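Local coordinates for APC3568 protein (Geobacillus stearothermophilus, PDB 1RFZ), which has no established function but belongs to the phosphatidylglycerophosphatase A family and may dephosphorylate phosphatidylglycerophosphate, at residues A[10-15]-A[63-68]; A[25-30]-A[49-54]; A[31-36]-A[127-132]; A[109-114]-A[153-158]. All coordinates share one frame; numbering follows the deposited sequence.

Contact 1 of 4, residues A[10-15]-A[63-68]; sequences NNLEQT and VQNAIL
Leu12 and Gln64 bury the most surface here, and they meet both directly and through water. The CB of Leu12 touches Gln64 OE1 at 3.5 Å, and its CD1 methyl reaches Asn65 OD1 at 3.3 Å. Water 1 joins the same two residues: it accepts from the backbone N of Leu12 at 2.6 Å and donates to OE1 of Gln64 at 3.1 Å. Gln64 is bent at chi2 (130°), which swings its amide up against the backbone where Leu12 passes into Glu13, CD lying 3.6 Å from Glu13 N. The amide nitrogen NE2 abuts Glu13 CB at 3.4 Å, but its hydrogen bond goes to Ile58 O, while the Glu13 carboxylate forms a salt bridge with Arg17. Both ends of the buried amide are thus engaged. Leu68, one turn on from Gln64, brings CD2 to 4.2 Å from Thr15 CG2 and also lies against Ala16 and Trp19. Pro85 and Leu86 of the second subunit pack over Leu12, Thr15 and Leu68. This is packing within an all-alpha fold, the chain around Leu12 to Thr15 laid on helix 61-76 beside a subunit interface.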
loop_
_atom_site.group_PDB
_atom_site.type_symbol
_atom_site.label_atom_id
_atom_site.label_comp_id
_atom_site.label_asym_id
_atom_site.label_seq_id
_atom_site.Cartn_x
_atom_site.Cartn_y
_atom_site.Cartn_z
ATOM N N ASN A 10 10.700 19.811 10.721
ATOM C CA ASN A 10 10.250 19.675 12.101
ATOM C C ASN A 10 9.268 20.767 12.490
ATOM O O ASN A 10 8.909 20.887 13.664
ATOM C CB ASN A 10 11.427 19.725 13.061
ATOM C CG ASN A 10 12.416 18.613 12.826
ATOM O OD1 ASN A 10 12.129 17.636 12.130
ATOM N ND2 ASN A 10 13.599 18.750 13.414
ATOM N N ASN A 11 8.828 21.567 11.519
ATOM C CA ASN A 11 7.894 22.635 11.836
ATOM C C ASN A 11 6.678 22.750 10.941
ATOM O O ASN A 11 6.218 23.858 10.626
ATOM C CB ASN A 11 8.654 23.941 11.908
ATOM C CG ASN A 11 9.626 23.948 13.061
ATOM O OD1 ASN A 11 9.222 23.984 14.226
ATOM N ND2 ASN A 11 10.916 23.875 12.751
ATOM N N LEU A 12 6.134 21.582 10.593
ATOM C CA LEU A 12 4.973 21.475 9.733
ATOM C C LEU A 12 3.652 21.319 10.466
ATOM O O LEU A 12 2.610 21.662 9.917
ATOM C CB LEU A 12 5.141 20.296 8.776
ATOM C CG LEU A 12 6.440 20.195 7.968
ATOM C CD1 LEU A 12 6.281 19.043 7.000
ATOM C CD2 LEU A 12 6.749 21.494 7.217
ATOM N N GLU A 13 3.679 20.812 11.698
ATOM C CA GLU A 13 2.436 20.603 12.434
ATOM C C GLU A 13 1.561 21.838 12.596
ATOM O O GLU A 13 0.377 21.800 12.265
ATOM C CB GLU A 13 2.696 20.003 13.807
ATOM C CG GLU A 13 1.459 19.306 14.349
ATOM C CD GLU A 13 1.625 18.795 15.763
ATOM O OE1 GLU A 13 2.738 18.326 16.097
ATOM O OE2 GLU A 13 0.633 18.854 16.529
ATOM N N GLN A 14 2.115 22.937 13.092
ATOM C CA GLN A 14 1.301 24.136 13.269
ATOM C C GLN A 14 0.621 24.592 11.981
ATOM O O GLN A 14 -0.584 24.838 11.958
ATOM C CB GLN A 14 2.143 25.283 13.816
ATOM C CG GLN A 14 1.410 26.607 13.836
ATOM C CD GLN A 14 2.278 27.719 14.376
ATOM O OE1 GLN A 14 2.660 27.707 15.547
ATOM N NE2 GLN A 14 2.606 28.683 13.525
ATOM N N THR A 15 1.405 24.711 10.915
ATOM C CA THR A 15 0.882 25.146 9.625
ATOM C C THR A 15 -0.186 24.201 9.085
ATOM O O THR A 15 -1.174 24.638 8.502
ATOM C CB THR A 15 2.020 25.274 8.598
ATOM O OG1 THR A 15 2.886 26.349 8.986
ATOM C CG2 THR A 15 1.467 25.543 7.209
ATOM N N VAL A 63 1.833 12.578 7.789
ATOM C CA VAL A 63 0.474 13.087 7.711
ATOM C C VAL A 63 0.446 14.564 7.374
ATOM O O VAL A 63 -0.480 15.042 6.724
ATOM C CB VAL A 63 -0.249 12.906 9.045
ATOM C CG1 VAL A 63 -1.680 13.444 8.953
ATOM C CG2 VAL A 63 -0.245 11.449 9.441
ATOM N N GLN A 64 1.433 15.303 7.863
ATOM C CA GLN A 64 1.508 16.725 7.582
ATOM C C GLN A 64 1.781 16.776 6.099
ATOM O O GLN A 64 1.056 17.410 5.337
ATOM C CB GLN A 64 2.682 17.371 8.333
ATOM C CG GLN A 64 2.392 17.873 9.742
ATOM C CD GLN A 64 3.413 17.374 10.764
ATOM O OE1 GLN A 64 4.607 17.249 10.463
ATOM N NE2 GLN A 64 2.942 17.095 11.984
ATOM N N ASN A 65 2.844 16.087 5.707
ATOM C CA ASN A 65 3.245 16.030 4.317
ATOM C C ASN A 65 2.026 15.769 3.452
ATOM O O ASN A 65 1.907 16.299 2.335
ATOM C CB ASN A 65 4.285 14.923 4.108
ATOM C CG ASN A 65 5.668 15.348 4.533
ATOM O OD1 ASN A 65 5.895 16.517 4.837
ATOM N ND2 ASN A 65 6.609 14.411 4.541
ATOM N N ALA A 66 1.113 14.955 3.978
ATOM C CA ALA A 66 -0.101 14.617 3.256
ATOM C C ALA A 66 -1.060 15.793 3.315
ATOM O O ALA A 66 -1.490 16.296 2.284
ATOM C CB ALA A 66 -0.738 13.382 3.860
ATOM N N ILE A 67 -1.376 16.240 4.526
ATOM C CA ILE A 67 -2.292 17.350 4.704
ATOM C C ILE A 67 -1.877 18.583 3.916
ATOM O O ILE A 67 -2.731 19.257 3.349
ATOM C CB ILE A 67 -2.423 17.770 6.187
ATOM C CG1 ILE A 67 -2.906 16.599 7.029
ATOM C CG2 ILE A 67 -3.398 18.958 6.314
ATOM C CD1 ILE A 67 -3.237 17.014 8.437
ATOM N N LEU A 68 -0.586 18.900 3.883
ATOM C CA LEU A 68 -0.162 20.088 3.140
ATOM C C LEU A 68 -0.420 19.937 1.648
ATOM O O LEU A 68 -1.186 20.715 1.075
ATOM C CB LEU A 68 1.320 20.423 3.392
ATOM C CG LEU A 68 1.690 20.915 4.804
ATOM C CD1 LEU A 68 3.037 21.599 4.760
ATOM C CD2 LEU A 68 0.647 21.889 5.331
HETATM O O HOH W 1 6.926 19.186 11.244
#

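Contact 2 of 4, residues A[25-30]-A[49-54]; sequences VTVEKI and ECIENV
Val54 points at helix 27-38, and each atom of its side chain finds something there. CB sits 4.2 Å from the carbonyl oxygen of Val27. CG1, placed anti to the backbone N (chi1 -172°), enters between Val27 and Ile30: it lies 3.5 Å from Ile30 CG2 and comes within 3.7 Å of Val27 O, with Val27 CG1 a little farther off. The other branch, CG2, turns along helix 27-38 to Ala31 and Val34, so the two methyls of one valine span more than a turn of the opposing helix. Such packing of branched aliphatic side chains between two helices is what holds together an all-alpha fold, and here it joins helix 27-38 to helix 47-58 without any hydrogen bond between the two segments. Ile51, one turn before Val54, serves the outer part of the seam. Its CG2 meets Val27 CG1 at 3.6 Å, the two side chains lying roughly at right angles. Its CD1 methyl extends to Glu28, whose CB is directed away from the seam; a bend at chi2 (112°) brings the carboxylate back, and OE2 lies 3.6 Å from that methyl. On the inner side Ile30 also packs on Ile129 and Ile152.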
loop_
_atom_site.group_PDB
_atom_site.type_symbol
_atom_site.label_atom_id
_atom_site.label_comp_id
_atom_site.label_asym_id
_atom_site.label_seq_id
_atom_site.Cartn_x
_atom_site.Cartn_y
_atom_site.Cartn_z
ATOM N N VAL A 25 -12.024 22.591 8.624
ATOM C CA VAL A 25 -11.872 21.448 9.513
ATOM C C VAL A 25 -11.232 21.722 10.874
ATOM O O VAL A 25 -10.171 22.332 10.989
ATOM C CB VAL A 25 -11.116 20.301 8.801
ATOM C CG1 VAL A 25 -11.202 19.036 9.641
ATOM C CG2 VAL A 25 -11.708 20.075 7.383
ATOM N N THR A 26 -11.919 21.242 11.900
ATOM C CA THR A 26 -11.522 21.388 13.288
ATOM C C THR A 26 -11.085 20.053 13.835
ATOM O O THR A 26 -11.772 19.059 13.630
ATOM C CB THR A 26 -12.717 21.829 14.133
ATOM O OG1 THR A 26 -12.981 23.209 13.887
ATOM C CG2 THR A 26 -12.456 21.606 15.602
ATOM N N VAL A 27 -9.962 20.021 14.543
ATOM C CA VAL A 27 -9.502 18.775 15.155
ATOM C C VAL A 27 -10.676 18.087 15.844
ATOM O O VAL A 27 -10.755 16.864 15.876
ATOM C CB VAL A 27 -8.404 19.049 16.214
ATOM C CG1 VAL A 27 -8.478 18.014 17.357
ATOM C CG2 VAL A 27 -7.031 19.027 15.558
ATOM N N GLU A 28 -11.586 18.893 16.380
ATOM C CA GLU A 28 -12.767 18.407 17.090
ATOM C C GLU A 28 -13.819 17.715 16.221
ATOM O O GLU A 28 -14.409 16.717 16.623
ATOM C CB GLU A 28 -13.426 19.575 17.840
ATOM C CG GLU A 28 -14.731 19.240 18.538
ATOM C CD GLU A 28 -14.609 19.286 20.051
ATOM O OE1 GLU A 28 -14.321 20.374 20.598
ATOM O OE2 GLU A 28 -14.794 18.231 20.693
ATOM N N LYS A 29 -14.081 18.266 15.045
ATOM C CA LYS A 29 -15.078 17.668 14.165
ATOM C C LYS A 29 -14.541 16.356 13.585
ATOM O O LYS A 29 -15.313 15.461 13.205
ATOM C CB LYS A 29 -15.484 18.657 13.066
ATOM C CG LYS A 29 -16.376 19.784 13.602
ATOM C CD LYS A 29 -16.841 20.757 12.526
ATOM C CE LYS A 29 -15.705 21.620 12.003
ATOM N NZ LYS A 29 -16.225 22.693 11.102
ATOM N N ILE A 30 -13.211 16.246 13.541
ATOM C CA ILE A 30 -12.536 15.041 13.081
ATOM C C ILE A 30 -12.715 14.037 14.218
ATOM O O ILE A 30 -13.100 12.885 13.997
ATOM C CB ILE A 30 -11.042 15.274 12.881
ATOM C CG1 ILE A 30 -10.816 16.385 11.862
ATOM C CG2 ILE A 30 -10.384 13.987 12.381
ATOM C CD1 ILE A 30 -9.350 16.512 11.443
ATOM N N GLU A 49 -10.888 11.828 24.610
ATOM C CA GLU A 49 -10.160 10.590 24.336
ATOM C C GLU A 49 -9.791 10.559 22.852
ATOM O O GLU A 49 -8.653 10.272 22.478
ATOM C CB GLU A 49 -11.063 9.397 24.672
ATOM C CG GLU A 49 -10.357 8.075 24.818
ATOM C CD GLU A 49 -9.513 8.031 26.067
ATOM O OE1 GLU A 49 -10.086 8.217 27.164
ATOM O OE2 GLU A 49 -8.284 7.816 25.953
ATOM N N CYS A 50 -10.783 10.857 22.021
ATOM C CA CYS A 50 -10.628 10.890 20.576
ATOM C C CYS A 50 -9.687 12.013 20.159
ATOM O O CYS A 50 -8.704 11.780 19.449
ATOM C CB CYS A 50 -11.994 11.090 19.913
ATOM S SG CYS A 50 -13.220 9.838 20.373
ATOM N N ILE A 51 -10.006 13.229 20.601
ATOM C CA ILE A 51 -9.205 14.404 20.280
ATOM C C ILE A 51 -7.733 14.085 20.431
ATOM O O ILE A 51 -6.927 14.389 19.550
ATOM C CB ILE A 51 -9.536 15.595 21.203
ATOM C CG1 ILE A 51 -11.037 15.874 21.160
ATOM C CG2 ILE A 51 -8.750 16.834 20.762
ATOM C CD1 ILE A 51 -11.415 17.261 21.662
ATOM N N GLU A 52 -7.394 13.467 21.555
ATOM C CA GLU A 52 -6.017 13.096 21.839
ATOM C C GLU A 52 -5.441 12.372 20.624
ATOM O O GLU A 52 -4.418 12.780 20.059
ATOM C CB GLU A 52 -5.965 12.185 23.073
ATOM C CG GLU A 52 -4.977 12.643 24.124
ATOM C CD GLU A 52 -3.577 12.860 23.556
ATOM O OE1 GLU A 52 -2.885 11.858 23.256
ATOM O OE2 GLU A 52 -3.177 14.039 23.405
ATOM N N ASN A 53 -6.126 11.296 20.233
ATOM C CA ASN A 53 -5.749 10.475 19.093
ATOM C C ASN A 53 -5.662 11.311 17.809
ATOM O O ASN A 53 -4.644 11.284 17.104
ATOM C CB ASN A 53 -6.767 9.338 18.945
ATOM C CG ASN A 53 -6.479 8.177 19.888
ATOM O OD1 ASN A 53 -5.453 7.495 19.747
ATOM N ND2 ASN A 53 -7.372 7.949 20.858
ATOM N N VAL A 54 -6.722 12.054 17.500
ATOM C CA VAL A 54 -6.684 12.905 16.320
ATOM C C VAL A 54 -5.402 13.779 16.349
ATOM O O VAL A 54 -4.709 13.928 15.335
ATOM C CB VAL A 54 -7.943 13.799 16.246
ATOM C CG1 VAL A 54 -7.990 14.539 14.908
ATOM C CG2 VAL A 54 -9.175 12.944 16.400
#

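Contact 3 of 4, residues A[31-36]-A[127-132]; sequences AELVYY and PGILQY
Tyr36 lays one face of its ring over the pyrrolidine of Pro127. Pro127 CG stands 3.7 Å from the ring centroid, 16° off the ring normal, which makes a CH-pi contact displaced toward the rim; CB of the same proline meets Tyr36 CE2 at 3.5 Å. The two side chains cross at about a right angle. With CG anti to the backbone N (chi1 169°), the tyrosine ring projects from helix 27-38 to the point where the chain turns into helix 129-134. Replacing Tyr36 with a serine would probably strip Pro127 of its aromatic cover and open a gap between the two segments. One turn earlier, Leu33 has the most surface covered, and its two methyls divide the work. CD2 approaches the backbone oxygen of Pro127 at 3.2 Å and its CG at 4.1 Å. CD1 meets Leu130 CD1 at 4.0 Å and lies 4.3 Å from Ile129 CD1. Between these partners the chain bends at Gly128, whose positive phi (58°) suits a residue without a side chain and whose CA lies near Leu33 CD2. No hydrogen bond crosses the contact. Helix 145-163 backs the leucine through Val149 and Ala153, and helix 115-125 flanks the aromatic end, with Tyr121, Ile122 and Gln125 on Tyr36 and Ile122 also on Pro127.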
loop_
_atom_site.group_PDB
_atom_site.type_symbol
_atom_site.label_atom_id
_atom_site.label_comp_id
_atom_site.label_asym_id
_atom_site.label_seq_id
_atom_site.Cartn_x
_atom_site.Cartn_y
_atom_site.Cartn_z
ATOM N N ALA A 31 -12.432 14.490 15.436
ATOM C CA ALA A 31 -12.587 13.647 16.612
ATOM C C ALA A 31 -14.058 13.266 16.696
ATOM O O ALA A 31 -14.420 12.236 17.272
ATOM C CB ALA A 31 -12.157 14.402 17.878
ATOM N N GLU A 32 -14.916 14.100 16.118
ATOM C CA GLU A 32 -16.337 13.800 16.135
ATOM C C GLU A 32 -16.542 12.549 15.287
ATOM O O GLU A 32 -17.384 11.709 15.593
ATOM C CB GLU A 32 -17.143 14.990 15.603
ATOM C CG GLU A 32 -17.156 16.171 16.573
ATOM C CD GLU A 32 -18.055 17.313 16.130
ATOM O OE1 GLU A 32 -19.274 17.089 15.969
ATOM O OE2 GLU A 32 -17.544 18.440 15.950
ATOM N N LEU A 33 -15.737 12.423 14.236
ATOM C CA LEU A 33 -15.791 11.273 13.346
ATOM C C LEU A 33 -15.254 10.039 14.059
ATOM O O LEU A 33 -15.703 8.924 13.801
ATOM C CB LEU A 33 -14.950 11.538 12.106
ATOM C CG LEU A 33 -15.423 12.662 11.187
ATOM C CD1 LEU A 33 -14.431 12.858 10.047
ATOM C CD2 LEU A 33 -16.800 12.314 10.649
ATOM N N VAL A 34 -14.288 10.243 14.952
ATOM C CA VAL A 34 -13.701 9.145 15.703
ATOM C C VAL A 34 -14.700 8.546 16.694
ATOM O O VAL A 34 -14.722 7.326 16.895
ATOM C CB VAL A 34 -12.432 9.583 16.470
ATOM C CG1 VAL A 34 -11.748 8.367 17.087
ATOM C CG2 VAL A 34 -11.473 10.276 15.540
ATOM N N TYR A 35 -15.521 9.385 17.319
ATOM C CA TYR A 35 -16.525 8.875 18.256
ATOM C C TYR A 35 -17.536 8.034 17.446
ATOM O O TYR A 35 -17.989 6.984 17.892
ATOM C CB TYR A 35 -17.248 10.035 18.955
ATOM C CG TYR A 35 -17.916 9.668 20.274
ATOM C CD1 TYR A 35 -17.164 9.551 21.450
ATOM C CD2 TYR A 35 -19.301 9.444 20.351
ATOM C CE1 TYR A 35 -17.771 9.221 22.671
ATOM C CE2 TYR A 35 -19.919 9.112 21.570
ATOM C CZ TYR A 35 -19.149 9.002 22.725
ATOM O OH TYR A 35 -19.736 8.669 23.932
ATOM N N TYR A 36 -17.866 8.502 16.243
ATOM C CA TYR A 36 -18.796 7.811 15.355
ATOM C C TYR A 36 -18.324 6.395 15.034
ATOM O O TYR A 36 -19.136 5.474 14.935
ATOM C CB TYR A 36 -18.963 8.630 14.067
ATOM C CG TYR A 36 -19.686 7.956 12.912
ATOM C CD1 TYR A 36 -19.086 6.928 12.182
ATOM C CD2 TYR A 36 -20.948 8.392 12.511
ATOM C CE1 TYR A 36 -19.727 6.351 11.068
ATOM C CE2 TYR A 36 -21.607 7.823 11.400
ATOM C CZ TYR A 36 -20.996 6.802 10.679
ATOM O OH TYR A 36 -21.647 6.231 9.586
ATOM N N PRO A 127 -20.312 11.017 7.188
ATOM C CA PRO A 127 -20.927 11.692 8.335
ATOM C C PRO A 127 -20.146 12.946 8.776
ATOM O O PRO A 127 -18.982 13.123 8.393
ATOM C CB PRO A 127 -20.939 10.601 9.394
ATOM C CG PRO A 127 -19.690 9.854 9.102
ATOM C CD PRO A 127 -19.702 9.739 7.604
ATOM N N GLY A 128 -20.806 13.819 9.548
ATOM C CA GLY A 128 -20.190 15.044 10.049
ATOM C C GLY A 128 -19.654 16.010 9.008
ATOM O O GLY A 128 -20.261 16.193 7.942
ATOM N N ILE A 129 -18.517 16.637 9.310
ATOM C CA ILE A 129 -17.911 17.595 8.389
ATOM C C ILE A 129 -17.867 17.083 6.961
ATOM O O ILE A 129 -18.139 17.826 6.021
ATOM C CB ILE A 129 -16.473 17.945 8.779
ATOM C CG1 ILE A 129 -16.009 17.031 9.908
ATOM C CG2 ILE A 129 -16.380 19.411 9.129
ATOM C CD1 ILE A 129 -14.528 17.156 10.217
ATOM N N LEU A 130 -17.510 15.812 6.807
ATOM C CA LEU A 130 -17.414 15.200 5.488
ATOM C C LEU A 130 -18.595 15.652 4.646
ATOM O O LEU A 130 -18.461 15.935 3.447
ATOM C CB LEU A 130 -17.373 13.674 5.630
ATOM C CG LEU A 130 -16.090 13.190 6.343
ATOM C CD1 LEU A 130 -16.147 11.689 6.638
ATOM C CD2 LEU A 130 -14.868 13.541 5.474
ATOM N N GLN A 131 -19.746 15.745 5.305
ATOM C CA GLN A 131 -20.972 16.197 4.667
ATOM C C GLN A 131 -20.712 17.539 3.988
ATOM O O GLN A 131 -21.024 17.731 2.812
ATOM C CB GLN A 131 -22.067 16.363 5.717
ATOM C CG GLN A 131 -23.346 16.963 5.174
ATOM C CD GLN A 131 -24.061 16.030 4.218
ATOM O OE1 GLN A 131 -25.053 16.409 3.589
ATOM N NE2 GLN A 131 -23.569 14.797 4.110
ATOM N N TYR A 132 -20.132 18.465 4.743
ATOM C CA TYR A 132 -19.827 19.786 4.225
ATOM C C TYR A 132 -18.745 19.784 3.156
ATOM O O TYR A 132 -18.849 20.510 2.168
ATOM C CB TYR A 132 -19.400 20.717 5.364
ATOM C CG TYR A 132 -18.603 21.921 4.900
ATOM C CD1 TYR A 132 -19.145 22.840 4.003
ATOM C CD2 TYR A 132 -17.293 22.117 5.329
ATOM C CE1 TYR A 132 -18.398 23.918 3.540
ATOM C CE2 TYR A 132 -16.538 23.193 4.875
ATOM C CZ TYR A 132 -17.095 24.087 3.980
ATOM O OH TYR A 132 -16.343 25.143 3.515
#

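Contact 4 of 4, residues A[109-114]-A[153-158]; sequences NVYGSI and AAAASS
A type I turn from Asn109 to Gly112 presents Tyr111 to Ala155 and Ser158 of helix 145-163. The turn opens with Asn109, whose carbonyl O accepts the backbone N of Gly112 at 2.7 Å. Tyr111 carries the contact: its CD1 lies 3.5 Å from the backbone oxygen of Ala155 and 4.2 Å from Ala155 CB, and its CB is 3.7 Å from Ser158 OG. Farther out the ring runs along Arg56 and Val57, its hydroxyl near a sulfate ion that probably comes from the crystallisation liquor, though such ions often mark pockets. Small residues on the helix bring the loop joining helices 99-109 and 115-125 close, the CA atoms of Tyr111 and Ala155 being 5.5 Å apart, and this docking of a connector is part of the all-alpha fold. The Tyr111 carbonyl takes a 3.0 Å hydrogen bond from Ser158 OG, held anti to its own backbone N (chi1 -173°); the donor stands well above the carbonyl plane, 66° out of it. His162 adds a weak bond to the same oxygen. With an alanine in place of Ser158, that oxygen would probably be left to the weak His162 bond and the loop less firmly tied down. Ser113 turns away, its backbone N bonded to Glu62 of the third subunit, and Ile114 returns, CG2 3.8 Å from Ser158 OG, while packing on Gly98 of the fourth subunit.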
loop_
_atom_site.group_PDB
_atom_site.type_symbol
_atom_site.label_atom_id
_atom_site.label_comp_id
_atom_site.label_asym_id
_atom_site.label_seq_id
_atom_site.Cartn_x
_atom_site.Cartn_y
_atom_site.Cartn_z
ATOM N N ASN A 109 -2.337 4.300 6.639
ATOM C CA ASN A 109 -1.268 3.324 6.897
ATOM C C ASN A 109 -0.453 3.690 8.121
ATOM O O ASN A 109 0.063 2.819 8.817
ATOM C CB ASN A 109 -0.308 3.200 5.709
ATOM C CG ASN A 109 -0.564 1.955 4.881
ATOM O OD1 ASN A 109 -1.070 0.948 5.390
ATOM N ND2 ASN A 109 -0.204 2.011 3.600
ATOM N N VAL A 110 -0.324 4.988 8.366
ATOM C CA VAL A 110 0.423 5.488 9.508
ATOM C C VAL A 110 0.090 4.676 10.753
ATOM O O VAL A 110 0.932 4.495 11.621
ATOM C CB VAL A 110 0.118 6.994 9.729
ATOM C CG1 VAL A 110 0.271 7.367 11.191
ATOM C CG2 VAL A 110 1.048 7.830 8.873
ATOM N N TYR A 111 -1.136 4.178 10.851
ATOM C CA TYR A 111 -1.485 3.375 12.006
ATOM C C TYR A 111 -1.843 1.934 11.695
ATOM O O TYR A 111 -2.312 1.200 12.574
ATOM C CB TYR A 111 -2.573 4.056 12.835
ATOM C CG TYR A 111 -1.957 5.032 13.794
ATOM C CD1 TYR A 111 -1.944 6.394 13.523
ATOM C CD2 TYR A 111 -1.266 4.575 14.928
ATOM C CE1 TYR A 111 -1.254 7.284 14.354
ATOM C CE2 TYR A 111 -0.572 5.449 15.760
ATOM C CZ TYR A 111 -0.572 6.801 15.468
ATOM O OH TYR A 111 0.084 7.681 16.297
ATOM N N GLY A 112 -1.605 1.527 10.449
ATOM C CA GLY A 112 -1.850 0.149 10.071
ATOM C C GLY A 112 -2.988 -0.226 9.145
ATOM O O GLY A 112 -3.864 0.575 8.814
ATOM N N SER A 113 -2.954 -1.487 8.732
ATOM C CA SER A 113 -3.961 -2.046 7.853
ATOM C C SER A 113 -5.338 -2.062 8.506
ATOM O O SER A 113 -6.342 -1.957 7.821
ATOM C CB SER A 113 -3.563 -3.464 7.441
ATOM O OG SER A 113 -3.474 -4.311 8.566
ATOM N N ILE A 114 -5.385 -2.194 9.826
ATOM C CA ILE A 114 -6.651 -2.229 10.545
ATOM C C ILE A 114 -7.592 -1.079 10.191
ATOM O O ILE A 114 -8.800 -1.279 10.050
ATOM C CB ILE A 114 -6.411 -2.241 12.064
ATOM C CG1 ILE A 114 -6.347 -3.673 12.548
ATOM C CG2 ILE A 114 -7.521 -1.559 12.787
ATOM C CD1 ILE A 114 -5.427 -4.508 11.737
ATOM N N ALA A 153 -9.435 10.498 10.608
ATOM C CA ALA A 153 -10.388 9.926 11.568
ATOM C C ALA A 153 -10.147 8.415 11.727
ATOM O O ALA A 153 -10.082 7.891 12.843
ATOM C CB ALA A 153 -11.803 10.175 11.096
ATOM N N ALA A 154 -10.011 7.732 10.589
ATOM C CA ALA A 154 -9.766 6.296 10.540
ATOM C C ALA A 154 -8.495 5.904 11.303
ATOM O O ALA A 154 -8.524 5.031 12.178
ATOM C CB ALA A 154 -9.656 5.851 9.083
ATOM N N ALA A 155 -7.387 6.550 10.945
ATOM C CA ALA A 155 -6.080 6.321 11.554
ATOM C C ALA A 155 -6.091 6.588 13.059
ATOM O O ALA A 155 -5.400 5.915 13.822
ATOM C CB ALA A 155 -5.035 7.211 10.876
ATOM N N ALA A 156 -6.857 7.591 13.479
ATOM C CA ALA A 156 -6.966 7.926 14.891
ATOM C C ALA A 156 -7.670 6.775 15.605
ATOM O O ALA A 156 -7.330 6.423 16.735
ATOM C CB ALA A 156 -7.763 9.206 15.055
ATOM N N SER A 157 -8.654 6.188 14.933
ATOM C CA SER A 157 -9.411 5.068 15.483
ATOM C C SER A 157 -8.540 3.809 15.519
ATOM O O SER A 157 -8.627 2.986 16.435
ATOM C CB SER A 157 -10.651 4.820 14.630
ATOM O OG SER A 157 -11.497 3.880 15.259
ATOM N N SER A 158 -7.700 3.668 14.497
ATOM C CA SER A 158 -6.789 2.544 14.395
ATOM C C SER A 158 -5.852 2.629 15.594
ATOM O O SER A 158 -5.566 1.629 16.239
ATOM C CB SER A 158 -6.015 2.633 13.085
ATOM O OG SER A 158 -5.243 1.474 12.873
#

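Contacts 1 and 4 are the buried ones, and both border other subunits; contacts 2 and 3 are partly buried and touch no other chain. Their chemistry differs too: contact 1 adds a water bridge and a glutamine amide to its apolar packing, contact 4 relies on a serine-to-carbonyl bond, whereas contacts 2 and 3 are chiefly apolar and have no hydrogen bond between their segments. Contacts 2 and 3 share helix 27-38, their centres about 10 Å apart, and Val54 reaches from one into the other. Helix 145-163, carrying contact 4, touches both through Ala153 and Ala156. Contact 1 lies across the chain's centre from contact 3 and meets contact 4 through Val63 and Val110.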